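RNA-binding protein RO60 (Deinococcus radiodurans, PDB 2NVO) binds several small RNAs that accumulate during recovery from ultraviolet irradiation and contributes to the resistance of the bacterium to that irradiation. Local coordinates at residues A[481-484]-A[488-491]; A[446-451]-A[471-476]; A[272-277]-A[300-305]; A[319-324]-A[345-350]. All coordinates share one frame; numbering follows the deposited sequence.

Interaction 1: residues A[481-484]-A[488-491]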
# COMPACT_ATOMS: atom_id res chain seq x y z
N GLN A 481 11.10 -10.71 30.40
CA GLN A 481 12.25 -10.35 31.22
C GLN A 481 12.57 -8.86 31.18
O GLN A 481 12.93 -8.27 32.20
CB GLN A 481 13.47 -11.19 30.86
CG GLN A 481 13.35 -12.64 31.29
CD GLN A 481 14.53 -13.50 30.88
OE1 GLN A 481 15.54 -13.00 30.39
NE2 GLN A 481 14.41 -14.80 31.08
N TYR A 482 12.42 -8.24 30.01
CA TYR A 482 12.66 -6.80 29.89
C TYR A 482 11.64 -6.03 30.73
O TYR A 482 12.00 -5.15 31.50
CB TYR A 482 12.57 -6.34 28.43
CG TYR A 482 12.93 -4.88 28.23
CD1 TYR A 482 14.20 -4.50 27.81
CD2 TYR A 482 12.00 -3.89 28.47
CE1 TYR A 482 14.52 -3.14 27.63
CE2 TYR A 482 12.30 -2.56 28.30
CZ TYR A 482 13.56 -2.19 27.89
OH TYR A 482 13.82 -0.84 27.74
N ALA A 483 10.37 -6.37 30.56
CA ALA A 483 9.30 -5.73 31.31
C ALA A 483 9.57 -5.89 32.80
O ALA A 483 9.44 -4.93 33.55
CB ALA A 483 7.96 -6.34 30.95
N GLN A 484 9.95 -7.09 33.21
CA GLN A 484 10.22 -7.36 34.62
C GLN A 484 11.37 -6.55 35.21
O GLN A 484 11.34 -6.18 36.38
CB GLN A 484 10.46 -8.85 34.86
CG GLN A 484 9.18 -9.63 35.14
CD GLN A 484 9.21 -11.06 34.64
OE1 GLN A 484 10.29 -11.64 34.41
NE2 GLN A 484 8.03 -11.65 34.45
N ARG A 488 8.65 -1.47 31.93
CA ARG A 488 7.92 -1.10 30.72
C ARG A 488 7.82 -2.33 29.81
O ARG A 488 8.72 -3.17 29.78
CB ARG A 488 8.67 -0.00 29.95
CG ARG A 488 8.12 1.40 30.13
CD ARG A 488 8.14 1.78 31.59
NE ARG A 488 7.62 3.11 31.87
CZ ARG A 488 7.24 3.49 33.08
NH1 ARG A 488 7.32 2.62 34.08
NH2 ARG A 488 6.79 4.72 33.30
N ALA A 489 6.72 -2.43 29.08
CA ALA A 489 6.58 -3.50 28.10
C ALA A 489 6.81 -3.00 26.67
O ALA A 489 5.98 -2.28 26.10
CB ALA A 489 5.21 -4.18 28.23
N PRO A 490 7.95 -3.38 26.07
CA PRO A 490 8.19 -2.83 24.73
C PRO A 490 7.50 -3.70 23.67
O PRO A 490 6.81 -4.67 24.01
CB PRO A 490 9.71 -2.96 24.58
CG PRO A 490 10.13 -4.06 25.59
CD PRO A 490 8.91 -4.44 26.40
N LYS A 491 7.70 -3.37 22.41
CA LYS A 491 7.16 -4.19 21.32
C LYS A 491 8.32 -4.71 20.46
O LYS A 491 9.40 -4.14 20.46
CB LYS A 491 6.20 -3.38 20.46
CG LYS A 491 4.89 -3.00 21.16
CD LYS A 491 4.02 -2.17 20.24
CE LYS A 491 2.63 -1.94 20.81
NZ LYS A 491 2.72 -1.15 22.05

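Interaction 2: residues A[446-451]-A[471-476]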
# COMPACT_ATOMS: atom_id res chain seq x y z
N PRO A 446 18.52 -8.75 20.84
CA PRO A 446 18.49 -7.30 21.05
C PRO A 446 17.75 -6.96 22.34
O PRO A 446 18.13 -6.00 23.02
CB PRO A 446 17.67 -6.77 19.85
CG PRO A 446 17.80 -7.84 18.78
CD PRO A 446 17.85 -9.15 19.58
N ILE A 447 16.72 -7.73 22.65
CA ILE A 447 15.90 -7.48 23.83
C ILE A 447 16.63 -7.89 25.10
O ILE A 447 16.57 -7.19 26.11
CB ILE A 447 14.57 -8.21 23.73
CG1 ILE A 447 13.87 -7.85 22.42
CG2 ILE A 447 13.67 -7.87 24.94
CD1 ILE A 447 12.81 -8.83 22.04
N LEU A 448 17.30 -9.04 25.05
CA LEU A 448 18.15 -9.46 26.16
C LEU A 448 19.26 -8.42 26.37
O LEU A 448 19.53 -8.01 27.50
CB LEU A 448 18.74 -10.84 25.87
CG LEU A 448 17.79 -12.03 25.68
CD1 LEU A 448 18.59 -13.23 25.20
CD2 LEU A 448 17.03 -12.39 26.97
N TRP A 449 19.89 -7.98 25.29
CA TRP A 449 20.98 -7.03 25.37
C TRP A 449 20.54 -5.72 26.02
O TRP A 449 21.23 -5.20 26.89
CB TRP A 449 21.57 -6.75 24.00
CG TRP A 449 22.70 -5.74 24.01
CD1 TRP A 449 24.02 -5.98 24.25
CD2 TRP A 449 22.60 -4.34 23.71
NE1 TRP A 449 24.75 -4.82 24.15
CE2 TRP A 449 23.90 -3.80 23.82
CE3 TRP A 449 21.53 -3.48 23.38
CZ2 TRP A 449 24.17 -2.44 23.62
CZ3 TRP A 449 21.80 -2.13 23.17
CH2 TRP A 449 23.11 -1.62 23.29
N ALA A 450 19.41 -5.18 25.57
CA ALA A 450 18.94 -3.89 26.08
C ALA A 450 18.66 -3.97 27.59
O ALA A 450 18.94 -3.02 28.33
CB ALA A 450 17.69 -3.42 25.34
N ALA A 451 18.10 -5.09 28.04
CA ALA A 451 17.80 -5.25 29.47
C ALA A 451 19.09 -5.31 30.28
O ALA A 451 19.21 -4.67 31.33
CB ALA A 451 16.96 -6.48 29.71
N GLY A 471 17.67 -18.82 19.02
CA GLY A 471 18.63 -18.95 20.09
C GLY A 471 18.03 -19.77 21.22
O GLY A 471 16.96 -20.34 21.08
N GLN A 472 18.72 -19.80 22.36
CA GLN A 472 18.27 -20.59 23.50
C GLN A 472 17.09 -19.94 24.24
O GLN A 472 16.35 -20.62 24.94
CB GLN A 472 19.43 -20.84 24.46
CG GLN A 472 20.49 -21.81 23.95
CD GLN A 472 20.11 -23.27 24.18
OE1 GLN A 472 19.32 -23.85 23.42
NE2 GLN A 472 20.67 -23.87 25.23
N VAL A 473 16.93 -18.63 24.08
CA VAL A 473 15.79 -17.93 24.69
C VAL A 473 14.83 -17.42 23.63
O VAL A 473 15.26 -16.81 22.65
CB VAL A 473 16.25 -16.76 25.59
CG1 VAL A 473 15.06 -16.08 26.23
CG2 VAL A 473 17.21 -17.25 26.66
N HIS A 474 13.54 -17.68 23.78
CA HIS A 474 12.58 -17.18 22.80
C HIS A 474 12.34 -15.70 23.06
O HIS A 474 12.40 -15.26 24.21
CB HIS A 474 11.27 -17.96 22.86
CG HIS A 474 10.35 -17.68 21.70
ND1 HIS A 474 9.37 -16.72 21.75
CD2 HIS A 474 10.29 -18.22 20.46
CE1 HIS A 474 8.73 -16.68 20.59
NE2 HIS A 474 9.28 -17.59 19.79
N PRO A 475 12.08 -14.93 21.99
CA PRO A 475 11.79 -13.51 22.17
C PRO A 475 10.64 -13.24 23.13
O PRO A 475 10.64 -12.17 23.71
CB PRO A 475 11.43 -13.05 20.76
CG PRO A 475 12.28 -13.94 19.87
CD PRO A 475 12.24 -15.30 20.57
N THR A 476 9.67 -14.15 23.27
CA THR A 476 8.56 -13.92 24.21
C THR A 476 9.07 -13.85 25.65
O THR A 476 8.67 -12.97 26.42
CB THR A 476 7.43 -15.00 24.09
OG1 THR A 476 7.97 -16.32 24.20
CG2 THR A 476 6.69 -14.87 22.77

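Interaction 3: residues A[272-277]-A[300-305]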
# COMPACT_ATOMS: atom_id res chain seq x y z
N THR A 272 3.42 10.97 -7.94
CA THR A 272 3.36 9.53 -7.80
C THR A 272 3.38 8.85 -9.16
O THR A 272 4.19 7.95 -9.41
CB THR A 272 2.12 9.10 -7.02
OG1 THR A 272 2.02 9.88 -5.82
CG2 THR A 272 2.20 7.62 -6.66
N TRP A 273 2.50 9.30 -10.05
CA TRP A 273 2.45 8.82 -11.43
C TRP A 273 3.81 8.95 -12.08
O TRP A 273 4.32 8.01 -12.70
CB TRP A 273 1.42 9.62 -12.25
CG TRP A 273 1.26 9.10 -13.66
CD1 TRP A 273 0.34 8.18 -14.09
CD2 TRP A 273 2.03 9.46 -14.82
NE1 TRP A 273 0.50 7.95 -15.44
CE2 TRP A 273 1.53 8.72 -15.91
CE3 TRP A 273 3.10 10.33 -15.04
CZ2 TRP A 273 2.06 8.82 -17.19
CZ3 TRP A 273 3.63 10.44 -16.31
CH2 TRP A 273 3.11 9.68 -17.38
N LEU A 274 4.39 10.14 -11.94
CA LEU A 274 5.68 10.45 -12.54
C LEU A 274 6.75 9.48 -12.07
O LEU A 274 7.58 9.00 -12.85
CB LEU A 274 6.08 11.89 -12.23
CG LEU A 274 7.35 12.31 -12.95
CD1 LEU A 274 7.19 12.06 -14.44
CD2 LEU A 274 7.71 13.77 -12.68
N LEU A 275 6.75 9.19 -10.77
CA LEU A 275 7.74 8.29 -10.19
C LEU A 275 7.70 6.90 -10.82
O LEU A 275 8.74 6.34 -11.18
CB LEU A 275 7.58 8.21 -8.68
CG LEU A 275 8.10 9.46 -7.97
CD1 LEU A 275 7.67 9.49 -6.51
CD2 LEU A 275 9.60 9.53 -8.11
N ARG A 276 6.50 6.35 -11.00
CA ARG A 276 6.40 5.02 -11.59
C ARG A 276 6.43 5.01 -13.11
O ARG A 276 6.34 3.94 -13.71
CB ARG A 276 5.18 4.26 -11.06
CG ARG A 276 3.84 4.92 -11.32
CD ARG A 276 2.70 3.94 -11.06
NE ARG A 276 1.53 4.62 -10.49
CZ ARG A 276 0.52 5.10 -11.21
NH1 ARG A 276 0.50 4.95 -12.53
NH2 ARG A 276 -0.49 5.72 -10.60
N ASN A 277 6.59 6.17 -13.74
CA ASN A 277 6.51 6.24 -15.19
C ASN A 277 7.77 6.72 -15.91
O ASN A 277 7.78 6.86 -17.13
CB ASN A 277 5.27 7.02 -15.64
CG ASN A 277 4.00 6.19 -15.58
OD1 ASN A 277 3.77 5.36 -16.45
ND2 ASN A 277 3.18 6.41 -14.57
N GLU A 300 12.80 19.10 -11.82
CA GLU A 300 12.12 20.08 -10.97
C GLU A 300 10.89 19.49 -10.26
O GLU A 300 10.62 19.81 -9.11
CB GLU A 300 11.72 21.33 -11.78
CG GLU A 300 12.91 22.10 -12.33
CD GLU A 300 13.89 22.54 -11.24
OE1 GLU A 300 13.43 22.80 -10.10
OE2 GLU A 300 15.11 22.63 -11.51
N ARG A 301 10.14 18.65 -10.95
CA ARG A 301 9.00 18.02 -10.30
C ARG A 301 9.43 17.00 -9.23
O ARG A 301 8.82 16.91 -8.18
CB ARG A 301 8.11 17.36 -11.34
CG ARG A 301 7.64 18.33 -12.41
CD ARG A 301 6.91 17.61 -13.51
NE ARG A 301 5.79 16.87 -12.97
CZ ARG A 301 4.82 16.34 -13.71
NH1 ARG A 301 4.84 16.49 -15.03
NH2 ARG A 301 3.84 15.67 -13.13
N LEU A 302 10.49 16.25 -9.52
CA LEU A 302 10.95 15.18 -8.64
C LEU A 302 11.50 15.71 -7.33
O LEU A 302 11.49 15.01 -6.31
CB LEU A 302 12.04 14.36 -9.35
CG LEU A 302 11.56 13.51 -10.52
CD1 LEU A 302 12.73 12.79 -11.16
CD2 LEU A 302 10.51 12.54 -10.00
N THR A 303 12.00 16.94 -7.35
CA THR A 303 12.63 17.52 -6.17
C THR A 303 11.85 18.71 -5.62
O THR A 303 12.36 19.47 -4.82
CB THR A 303 14.06 18.00 -6.48
OG1 THR A 303 14.03 18.95 -7.55
CG2 THR A 303 14.96 16.82 -6.86
N ASP A 304 10.60 18.85 -6.05
CA ASP A 304 9.73 19.92 -5.56
C ASP A 304 9.24 19.57 -4.15
O ASP A 304 8.45 18.65 -3.99
CB ASP A 304 8.55 20.09 -6.51
CG ASP A 304 7.64 21.25 -6.13
OD1 ASP A 304 6.76 21.61 -6.94
OD2 ASP A 304 7.79 21.80 -5.04
N PRO A 305 9.73 20.30 -3.13
CA PRO A 305 9.38 19.96 -1.75
C PRO A 305 7.88 19.97 -1.49
O PRO A 305 7.37 19.12 -0.77
CB PRO A 305 10.09 21.05 -0.94
CG PRO A 305 11.24 21.45 -1.79
CD PRO A 305 10.71 21.39 -3.20

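Interaction 4: residues A[319-324]-A[345-350]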
# COMPACT_ATOMS: atom_id res chain seq x y z
N LEU A 319 13.43 5.72 -3.59
CA LEU A 319 14.47 4.73 -3.81
C LEU A 319 13.99 3.72 -4.86
O LEU A 319 14.72 3.41 -5.78
CB LEU A 319 14.88 4.02 -2.51
CG LEU A 319 16.05 3.02 -2.64
CD1 LEU A 319 17.24 3.60 -3.42
CD2 LEU A 319 16.50 2.50 -1.25
N LYS A 320 12.76 3.23 -4.73
CA LYS A 320 12.22 2.27 -5.70
C LYS A 320 12.20 2.88 -7.11
O LYS A 320 12.63 2.24 -8.08
CB LYS A 320 10.82 1.81 -5.29
CG LYS A 320 10.14 0.95 -6.37
CD LYS A 320 8.68 0.68 -6.03
CE LYS A 320 8.03 -0.22 -7.09
NZ LYS A 320 6.74 -0.80 -6.60
N ALA A 321 11.71 4.11 -7.22
CA ALA A 321 11.66 4.75 -8.54
C ALA A 321 13.04 4.85 -9.18
O ALA A 321 13.19 4.62 -10.37
CB ALA A 321 10.96 6.14 -8.48
N ARG A 322 14.05 5.20 -8.39
CA ARG A 322 15.40 5.30 -8.90
C ARG A 322 15.92 3.95 -9.39
O ARG A 322 16.46 3.84 -10.48
CB ARG A 322 16.36 5.83 -7.85
CG ARG A 322 17.80 5.78 -8.33
CD ARG A 322 18.71 6.67 -7.56
NE ARG A 322 18.95 6.22 -6.19
CZ ARG A 322 19.72 5.18 -5.86
NH1 ARG A 322 20.30 4.45 -6.80
NH2 ARG A 322 19.90 4.88 -4.58
N LEU A 323 15.76 2.92 -8.57
CA LEU A 323 16.27 1.59 -8.92
C LEU A 323 15.55 1.08 -10.16
O LEU A 323 16.18 0.59 -11.07
CB LEU A 323 16.11 0.61 -7.75
CG LEU A 323 16.93 0.95 -6.49
CD1 LEU A 323 16.51 0.12 -5.26
CD2 LEU A 323 18.41 0.81 -6.75
N VAL A 324 14.23 1.18 -10.18
CA VAL A 324 13.43 0.72 -11.33
C VAL A 324 13.86 1.44 -12.61
O VAL A 324 14.10 0.82 -13.66
CB VAL A 324 11.93 0.96 -11.11
CG1 VAL A 324 11.15 0.72 -12.42
CG2 VAL A 324 11.40 0.03 -10.03
N ASP A 345 20.08 11.10 -10.46
CA ASP A 345 20.61 11.99 -9.42
C ASP A 345 19.51 12.70 -8.65
O ASP A 345 19.59 12.86 -7.44
CB ASP A 345 21.51 13.07 -10.03
CG ASP A 345 22.93 12.60 -10.26
OD1 ASP A 345 23.34 11.57 -9.68
OD2 ASP A 345 23.65 13.28 -11.03
N ALA A 346 18.50 13.18 -9.36
CA ALA A 346 17.43 13.95 -8.72
C ALA A 346 16.63 13.04 -7.79
O ALA A 346 16.08 13.48 -6.77
CB ALA A 346 16.53 14.54 -9.76
N LEU A 347 16.53 11.78 -8.18
CA LEU A 347 15.83 10.78 -7.36
C LEU A 347 16.58 10.53 -6.04
O LEU A 347 15.96 10.24 -5.01
CB LEU A 347 15.60 9.51 -8.16
CG LEU A 347 14.55 9.69 -9.26
CD1 LEU A 347 14.61 8.53 -10.22
CD2 LEU A 347 13.17 9.83 -8.67
N GLU A 348 17.89 10.66 -6.07
CA GLU A 348 18.67 10.57 -4.84
C GLU A 348 18.36 11.75 -3.94
O GLU A 348 18.33 11.61 -2.72
CB GLU A 348 20.17 10.47 -5.12
CG GLU A 348 20.59 9.08 -5.56
CD GLU A 348 21.97 9.03 -6.19
OE1 GLU A 348 22.92 9.59 -5.60
OE2 GLU A 348 22.11 8.41 -7.27
N GLU A 349 18.10 12.91 -4.54
CA GLU A 349 17.72 14.08 -3.78
C GLU A 349 16.30 13.97 -3.23
O GLU A 349 16.04 14.36 -2.09
CB GLU A 349 17.85 15.37 -4.62
CG GLU A 349 17.57 16.63 -3.82
CD GLU A 349 17.68 17.92 -4.63
OE1 GLU A 349 18.36 17.91 -5.68
OE2 GLU A 349 17.11 18.95 -4.22
N ALA A 350 15.37 13.44 -4.03
CA ALA A 350 14.01 13.20 -3.59
C ALA A 350 13.99 12.27 -2.37
O ALA A 350 13.22 12.49 -1.43
CB ALA A 350 13.16 12.63 -4.73
O HOH W 1 16.60 7.50 -4.65

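Interaction 1: residues A[481-484]-A[488-491]
Tyr-482 and Ala-483, near the C-terminal end of helix 475-486, pack against residues 488-490, the loop that returns the chain to strand 491-496. This is a helix-to-strand turn of the alpha/beta fold of the VWFA-like domain, with three residues between the two segments. The apolar part is led by Tyr-482, whose CG stands anti to the backbone N (chi1 -175°), carrying the ring over to the loop. Its CD2 meets Pro-490 CG at 3.4 Å, and CE2 lies 3.8 Å from the same CG; the pyrrolidine ring approaches CD2 and CE2 obliquely. A looser apolar touch joins the methyl groups of Ala-483 and Ala-489, CB to CB 4.4 Å. The polar part centres on the carbonyl of Arg-488. Its oxygen sits at the edge of the Tyr-482 ring, near the ring plane and 3.6 Å from CD2, so it faces the C-H rim. No conventional hydrogen bond links the two segments. The buried hydroxyl of Tyr-482 is instead gripped by the backbone at Leu-455 O and Val-457 N, which pins the far end of the ring, while other ring atoms rest on Ala-450 and Ala-451 of helix 445-452. Beside the tyrosine, Arg-488 O also receives a CA-H...O contact from Ala-483 CA, 3.0 Å long with 149° at the hydrogen.

Interaction 2: residues A[446-451]-A[471-476]
The imidazole of His-474 carries Pro-475 CD over one face, 3.2 Å above the plane and near the ring's border, while Thr-476 CA approaches the edge within the ring plane; beside it, Val-473 and Pro-475 meet the helix of residues 446-451. His-474 is the N-cap of helix 475-486. Its ND1 accepts from Thr-476 N at 3.0 Å in a nearly straight bond (168°), although the donor is tilted 29° from the ring plane. The same ND1 lies 2.8 Å from Thr-476 OG1 in a second hydrogen bond, so two groups of one residue meet at one ring nitrogen and probably help to set the rotation of the ring. In the alpha/beta VWFA-like domain this cap starts helix 475-486, which packs beside helix 445-452; Ile-447 reaches on to Phe-460 of strand 459-464. Across the contact the touches are loose: one is apolar, Leu-448 CD2 to Val-473 CG1 at 4.2 Å, and in the other a methyl, Ile-447 CD1, stands 4.3 Å from Pro-475 O. Both helix side chains continue onto Ala-478, one turn further along helix 475-486. The side chain of Pro-475 is about 10 Å from that of Thr-441, a probable ligand of the divalent metal in the MIDAS-like motif.

Interaction 3: residues A[272-277]-A[300-305]
Leu-274 swings CG anti to its own backbone nitrogen (chi1 -174°), which sends CD2 across to Arg-301, whose chain bends at CG-CD (chi3 57°) and turns the guanidinium to meet it. The methyl lies over one face of that group, 3.6 Å above the plane and toward its rim, with NE 3.7 Å from Leu-274 CD2. Arg-301 CB, at 3.9 Å from the same CD2, extends the touch back along the arginine chain. Next to this, Leu-302 CD2 fits between two leucines of the facing helix: it stands 3.7 Å from Leu-275 CD2 and 4.1 Å from Leu-274 CD2. These contacts join helix 271-283 to the C-terminal end of helix 292-302 in the TROVE domain, a horseshoe of HEAT-like helical repeats. Helix 341-354 extends the apolar patch, since Leu-347 touches both Leu-275 and Leu-302. The segments share no hydrogen bond. The terminal nitrogens of Arg-301 are used elsewhere: NH1 on Met-266 O, and NH2, weakly, on Asn-269 O. The guanidinium thus offers a flat face to a methyl while bonding to the end of helix 259-266 and to the link that follows it, so NH1 and NH2 of this partly exposed cation are met by backbone carbonyls, with no carboxylate from either segment.

Interaction 4: residues A[319-324]-A[345-350]
Arg-322 NE donates to a water 3.1 Å away, and that water in turn gives a weak hydrogen bond of 2.8 Å to Leu-347 O, bridging helices 315-326 and 341-354. The same NE faces Glu-348, but differently: OE2 is 4.0 Å from Arg-322 NE, a long salt bridge of charges only, because the oxygen stands well out of the guanidinium plane and no N-H is aimed at it. Carboxylate and guanidinium planes are turned 70° apart. What touches more closely is the methylene, Glu-348 CG lying 3.4 Å from Arg-322 NE. The bend of the arginine at chi3 (70°) brings NE across the glutamate chain at a slant. Deeper in, Leu-347 CD1 presses on the backbone at Arg-322 CA, 3.6 Å away, and Leu-347 CD2 meets Ala-321 CB at 4.3 Å. The helix segments run nearly antiparallel, at 165°, with axes 9.0 Å apart, a close pair within the helical TROVE domain; from helix 271-283, Leu-275 touches Ala-321 and Leu-278 touches Leu-347. Leu-319 and Leu-323, pointing away from helix 341-354, rest on Met-390 of the VWFA-like domain. The polar edge is thus joined by water and by unaimed charge, so the glutamate probably steadies the arginine electrostatically without fixing its orientation, while close apolar packing holds the helices together.

Overall arrangement
The contacts fall into two touching pairs at separate places in the ring-shaped monomer. Interactions 1 and 2 belong to the VWFA-like domain and share helix 475-486, one near its end and the other at its start; their centres are 11 Å apart, and Tyr-482 joins them by packing on Ile-447. Interactions 3 and 4 lie in the TROVE domain, 10 Å apart between centres, where Leu-302 O packs on Ala-350 CB. About 23 Å separates the nearest atoms of interactions 2 and 4. All four are partly buried; interactions 1 and 4 include exposed residues among those that touch, interactions 2 and 3 none. Between segments, the first two rely on apolar touches and carbonyl contacts, whereas the TROVE pair adds arginines at the margin of leucine packing.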